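Local coordinates for cellulose binding protein (Clavibacter michiganensis, PDB 4JJO) that probably binds cellulose and loosens plant cell walls, being the expansin part of a longer, probable cellulose-degrading enzyme, at residues L146-T151 with V157-I162; D67-C72 with H76-E81. All coordinates share one frame; numbering follows the deposited sequence.

Contact 1: L146-T151 with V157-I162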
loop_
_atom_site.group_PDB
_atom_site.type_symbol
_atom_site.label_atom_id
_atom_site.label_comp_id
_atom_site.label_asym_id
_atom_site.label_seq_id
_atom_site.Cartn_x
_atom_site.Cartn_y
_atom_site.Cartn_z
ATOM N N LEU A 146 18.767 11.107 -4.313
ATOM C CA LEU A 146 17.718 11.877 -4.968
ATOM C C LEU A 146 16.367 11.473 -4.390
ATOM O O LEU A 146 15.978 10.309 -4.477
ATOM C CB LEU A 146 17.738 11.630 -6.475
ATOM C CG LEU A 146 16.725 12.437 -7.290
ATOM C CD1 LEU A 146 17.135 13.899 -7.363
ATOM C CD2 LEU A 146 16.560 11.852 -8.684
ATOM N N PRO A 147 15.648 12.433 -3.788
ATOM C CA PRO A 147 14.354 12.129 -3.169
ATOM C C PRO A 147 13.223 12.023 -4.184
ATOM O O PRO A 147 13.120 12.854 -5.087
ATOM C CB PRO A 147 14.122 13.327 -2.249
ATOM C CG PRO A 147 14.830 14.444 -2.913
ATOM C CD PRO A 147 16.032 13.841 -3.591
ATOM N N LEU A 148 12.382 11.007 -4.030
ATOM C CA LEU A 148 11.247 10.822 -4.924
ATOM C C LEU A 148 9.999 11.500 -4.373
ATOM O O LEU A 148 9.899 11.781 -3.176
ATOM C CB LEU A 148 10.975 9.333 -5.159
ATOM C CG LEU A 148 12.148 8.499 -5.685
ATOM C CD1 LEU A 148 11.681 7.103 -6.072
ATOM C CD2 LEU A 148 12.811 9.190 -6.860
ATOM N N THR A 149 9.053 11.760 -5.267
ATOM C CA THR A 149 7.812 12.435 -4.925
ATOM C C THR A 149 6.685 11.418 -4.799
ATOM O O THR A 149 6.474 10.609 -5.697
ATOM C CB THR A 149 7.453 13.466 -6.010
ATOM O OG1 THR A 149 8.467 14.475 -6.056
ATOM C CG2 THR A 149 6.110 14.116 -5.728
ATOM N N ARG A 150 5.966 11.457 -3.680
ATOM C CA ARG A 150 4.853 10.542 -3.461
ATOM C C ARG A 150 3.662 10.945 -4.315
ATOM O O ARG A 150 3.130 12.043 -4.163
ATOM C CB ARG A 150 4.439 10.536 -1.988
ATOM C CG ARG A 150 3.397 9.473 -1.654
ATOM C CD ARG A 150 2.567 9.829 -0.427
ATOM N NE ARG A 150 3.369 10.086 0.769
ATOM C CZ ARG A 150 3.830 9.148 1.592
ATOM N NH1 ARG A 150 3.592 7.863 1.357
ATOM N NH2 ARG A 150 4.539 9.497 2.658
ATOM N N THR A 151 3.240 10.057 -5.210
ATOM C CA THR A 151 2.032 10.296 -5.995
ATOM C C THR A 151 0.812 9.888 -5.180
ATOM O O THR A 151 0.929 9.192 -4.171
ATOM C CB THR A 151 2.015 9.494 -7.315
ATOM O OG1 THR A 151 1.787 8.107 -7.037
ATOM C CG2 THR A 151 3.321 9.661 -8.082
ATOM N N VAL A 157 7.762 9.053 -7.669
ATOM C CA VAL A 157 8.323 9.439 -8.963
ATOM C C VAL A 157 9.520 10.374 -8.852
ATOM O O VAL A 157 9.713 11.064 -7.853
ATOM C CB VAL A 157 7.260 10.079 -9.886
ATOM C CG1 VAL A 157 6.151 9.081 -10.181
ATOM C CG2 VAL A 157 6.701 11.349 -9.270
ATOM N N THR A 158 10.320 10.383 -9.911
ATOM C CA THR A 158 11.544 11.166 -9.957
ATOM C C THR A 158 11.261 12.614 -10.346
ATOM O O THR A 158 10.522 12.872 -11.294
ATOM C CB THR A 158 12.523 10.561 -10.977
ATOM O OG1 THR A 158 11.868 10.426 -12.243
ATOM C CG2 THR A 158 12.999 9.188 -10.512
ATOM N N PRO A 159 11.847 13.570 -9.608
ATOM C CA PRO A 159 11.745 14.995 -9.937
ATOM C C PRO A 159 12.753 15.394 -11.007
ATOM O O PRO A 159 12.676 16.491 -11.559
ATOM C CB PRO A 159 12.090 15.676 -8.612
ATOM C CG PRO A 159 13.032 14.734 -7.960
ATOM C CD PRO A 159 12.586 13.349 -8.352
ATOM N N SER A 160 13.698 14.503 -11.285
ATOM C CA SER A 160 14.740 14.760 -12.268
ATOM C C SER A 160 15.422 13.438 -12.601
ATOM O O SER A 160 15.229 12.451 -11.891
ATOM C CB SER A 160 15.745 15.782 -11.730
ATOM O OG SER A 160 16.358 15.331 -10.535
ATOM N N PRO A 161 16.209 13.407 -13.688
ATOM C CA PRO A 161 16.773 12.139 -14.166
ATOM C C PRO A 161 17.598 11.378 -13.132
ATOM O O PRO A 161 18.116 11.960 -12.174
ATOM C CB PRO A 161 17.661 12.573 -15.334
ATOM C CG PRO A 161 17.043 13.820 -15.819
ATOM C CD PRO A 161 16.555 14.522 -14.587
ATOM N N ILE A 162 17.708 10.072 -13.345
ATOM C CA ILE A 162 18.517 9.208 -12.497
ATOM C C ILE A 162 19.661 8.615 -13.305
ATOM O O ILE A 162 19.650 8.646 -14.539
ATOM C CB ILE A 162 17.687 8.069 -11.884
ATOM C CG1 ILE A 162 16.955 7.285 -12.978
ATOM C CG2 ILE A 162 16.696 8.628 -10.883
ATOM C CD1 ILE A 162 16.336 5.992 -12.493
#
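T149 and V157 face each other as an antiparallel hydrogen-bonded pair, the one bridge between these segments. T149 N gives its hydrogen to V157 O at 2.8 Å, nearly straight at 171° and in the carbonyl plane; V157 N returns a bond of the same length to T149 O, arriving tilted from that carbonyl's plane. Past this pair the regular pairing stops, and P159 has no N-H to offer. Its ring instead lies against the chain, with P159 CD 3.3 Å from P147 O.

The apolar contacts flank the bridge. On the side of T149 and V157, the methyl T151 CG2 meets V157 CG1 at 3.6 Å, the two side chains crossing at about a right angle. T151 OG1 turns to the backbone of Y153 and Y155, within the hairpin's own loop. L148 and T158 run side by side, L148 CD2 3.7 Å from T158 CG2, while T158 OG1 bonds to A123 N, just before strand 124-128. With CG anti to the backbone N (chi1 -177°), L146 reaches the loop after V157: its CD2 sits 3.5 Å from S160 O and 3.9 Å from I162 CG2.

Two backbone bonds thus close a beta hairpin in the immunoglobulin-like expansin C-terminal domain, probably the polysaccharide-binding one; beyond them methyl and ring contacts take over, while W122 packs on V157 and T158.

Contact 2: D67-C72 with H76-E81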
loop_
_atom_site.group_PDB
_atom_site.type_symbol
_atom_site.label_atom_id
_atom_site.label_comp_id
_atom_site.label_asym_id
_atom_site.label_seq_id
_atom_site.Cartn_x
_atom_site.Cartn_y
_atom_site.Cartn_z
ATOM N N ASP A 67 -7.418 1.250 -1.649
ATOM C CA ASP A 67 -8.262 2.125 -2.454
ATOM C C ASP A 67 -8.722 3.351 -1.672
ATOM O O ASP A 67 -8.592 3.405 -0.449
ATOM C CB ASP A 67 -9.487 1.337 -2.923
ATOM C CG ASP A 67 -10.035 1.829 -4.253
ATOM O OD1 ASP A 67 -9.592 2.891 -4.738
ATOM O OD2 ASP A 67 -10.913 1.139 -4.816
ATOM N N GLN A 68 -9.266 4.328 -2.392
ATOM C CA GLN A 68 -9.835 5.521 -1.777
ATOM C C GLN A 68 -11.346 5.569 -1.975
ATOM O O GLN A 68 -11.843 5.418 -3.091
ATOM C CB GLN A 68 -9.204 6.784 -2.370
ATOM C CG GLN A 68 -9.889 8.080 -1.938
ATOM C CD GLN A 68 -9.111 9.335 -2.311
ATOM O OE1 GLN A 68 -9.390 10.416 -1.797
ATOM N NE2 GLN A 68 -8.140 9.199 -3.208
ATOM N N CYS A 69 -12.069 5.785 -0.882
ATOM C CA CYS A 69 -13.512 5.982 -0.932
ATOM C C CYS A 69 -13.812 7.468 -0.811
ATOM O O CYS A 69 -13.876 8.006 0.293
ATOM C CB CYS A 69 -14.200 5.222 0.202
ATOM S SG CYS A 69 -16.004 5.413 0.240
ATOM N N HIS A 70 -13.994 8.127 -1.952
ATOM C CA HIS A 70 -14.174 9.573 -1.979
ATOM C C HIS A 70 -15.418 10.028 -1.218
ATOM O O HIS A 70 -15.430 11.116 -0.643
ATOM C CB HIS A 70 -14.247 10.071 -3.426
ATOM C CG HIS A 70 -12.981 9.871 -4.200
ATOM N ND1 HIS A 70 -12.743 8.750 -4.966
ATOM C CD2 HIS A 70 -11.882 10.653 -4.327
ATOM C CE1 HIS A 70 -11.552 8.849 -5.530
ATOM N NE2 HIS A 70 -11.010 9.997 -5.159
ATOM N N GLY A 71 -16.457 9.198 -1.211
ATOM C CA GLY A 71 -17.719 9.572 -0.599
ATOM C C GLY A 71 -17.824 9.211 0.867
ATOM O O GLY A 71 -18.814 9.552 1.514
ATOM N N CYS A 72 -16.807 8.536 1.395
ATOM C CA CYS A 72 -16.824 8.076 2.779
ATOM C C CYS A 72 -16.369 9.152 3.762
ATOM O O CYS A 72 -15.367 9.835 3.537
ATOM C CB CYS A 72 -15.921 6.850 2.941
ATOM S SG CYS A 72 -16.530 5.307 2.206
ATOM N N HIS A 76 -15.802 5.612 8.073
ATOM C CA HIS A 76 -16.624 4.812 7.170
ATOM C C HIS A 76 -15.750 4.067 6.167
ATOM O O HIS A 76 -15.194 4.666 5.248
ATOM C CB HIS A 76 -17.629 5.707 6.440
ATOM C CG HIS A 76 -18.435 4.994 5.399
ATOM N ND1 HIS A 76 -19.384 5.635 4.627
ATOM C CD2 HIS A 76 -18.437 3.703 4.995
ATOM C CE1 HIS A 76 -19.934 4.769 3.801
ATOM N NE2 HIS A 76 -19.379 3.587 3.999
ATOM N N LEU A 77 -15.635 2.756 6.355
ATOM C CA LEU A 77 -14.851 1.918 5.458
ATOM C C LEU A 77 -15.719 1.323 4.362
ATOM O O LEU A 77 -16.878 0.978 4.586
ATOM C CB LEU A 77 -14.192 0.771 6.227
ATOM C CG LEU A 77 -13.185 1.082 7.334
ATOM C CD1 LEU A 77 -12.666 -0.226 7.910
ATOM C CD2 LEU A 77 -12.039 1.931 6.820
ATOM N N ASP A 78 -15.148 1.199 3.171
ATOM C CA ASP A 78 -15.784 0.467 2.088
ATOM C C ASP A 78 -15.042 -0.856 1.946
ATOM O O ASP A 78 -13.996 -0.931 1.305
ATOM C CB ASP A 78 -15.732 1.272 0.787
ATOM C CG ASP A 78 -16.965 1.077 -0.076
ATOM O OD1 ASP A 78 -17.925 0.427 0.386
ATOM O OD2 ASP A 78 -16.978 1.589 -1.217
ATOM N N LEU A 79 -15.587 -1.899 2.564
ATOM C CA LEU A 79 -14.916 -3.191 2.629
ATOM C C LEU A 79 -15.148 -4.005 1.372
ATOM O O LEU A 79 -16.156 -3.838 0.691
ATOM C CB LEU A 79 -15.428 -3.993 3.826
ATOM C CG LEU A 79 -15.086 -3.475 5.222
ATOM C CD1 LEU A 79 -15.845 -4.278 6.263
ATOM C CD2 LEU A 79 -13.591 -3.556 5.471
ATOM N N SER A 80 -14.204 -4.889 1.066
ATOM C CA SER A 80 -14.427 -5.898 0.045
ATOM C C SER A 80 -15.641 -6.707 0.471
ATOM O O SER A 80 -15.904 -6.859 1.665
ATOM C CB SER A 80 -13.214 -6.818 -0.081
ATOM O OG SER A 80 -12.956 -7.484 1.141
ATOM N N GLU A 81 -16.383 -7.218 -0.502
ATOM C CA GLU A 81 -17.534 -8.056 -0.200
ATOM C C GLU A 81 -17.127 -9.177 0.748
ATOM O O GLU A 81 -17.871 -9.529 1.662
ATOM C CB GLU A 81 -18.122 -8.639 -1.487
ATOM C CG GLU A 81 -18.806 -7.612 -2.374
ATOM C CD GLU A 81 -19.316 -8.207 -3.672
ATOM O OE1 GLU A 81 -18.841 -9.295 -4.064
ATOM O OE2 GLU A 81 -20.193 -7.583 -4.302
#
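C72 lays its sulfur over one face of the H76 imidazole, SG 3.6 Å from the ring centroid and only 2° off the ring normal. All five ring atoms are therefore almost equally far from C72 SG. C72 CB adds a CH-pi contact over the same face, 26° off the normal, and also lies 3.3 Å from H76 O. The ring stands under the sulfur because H76 CG is anti to the backbone N (chi1 175°); its NE2 is hydrogen-bonded to T8 OG1 on strand 3-10.

C72 is tied to C69 by a disulfide across a type I turn, which C72 N closes with a bond to C69 O. The far sulfur, C69 SG, stands above the ring at a distance, 5.4 Å from its centroid, and approaches D78 CB at 4.2 Å. D78 OD1 meets the same T8 hydroxyl as the histidine.

No hydrogen bond joins the two segments; strand 34-38 lies between them in the sheet of this double-psi beta-barrel domain and bonds to both. What spans the gap is a disulfide resting on an imidazole, a contact of dispersion and sulfur-aromatic character, while T8 holds the polar ends of H76 and D78 from strand 3-10.

In the fold
The two contacts belong to different domains of the expansin module: contact 2 to the N-terminal double-psi beta-barrel, contact 1 to the C-terminal domain. Their centres lie 29 Å apart, with nearest atoms about 9 Å apart and no touch. Contact 1 is a surface contact between strand 144-150 and the end of strand 156-157 with the loop that follows, so backbone bonds lead and leucine, valine and threonine methyls and a proline ring follow. Contact 2 is partly buried and joins 67-72 to strand 76-80, which is not adjacent to strand 59-69 in their sheet; with no backbone pairing between them, side-chain sulfur and an aromatic ring make the connection.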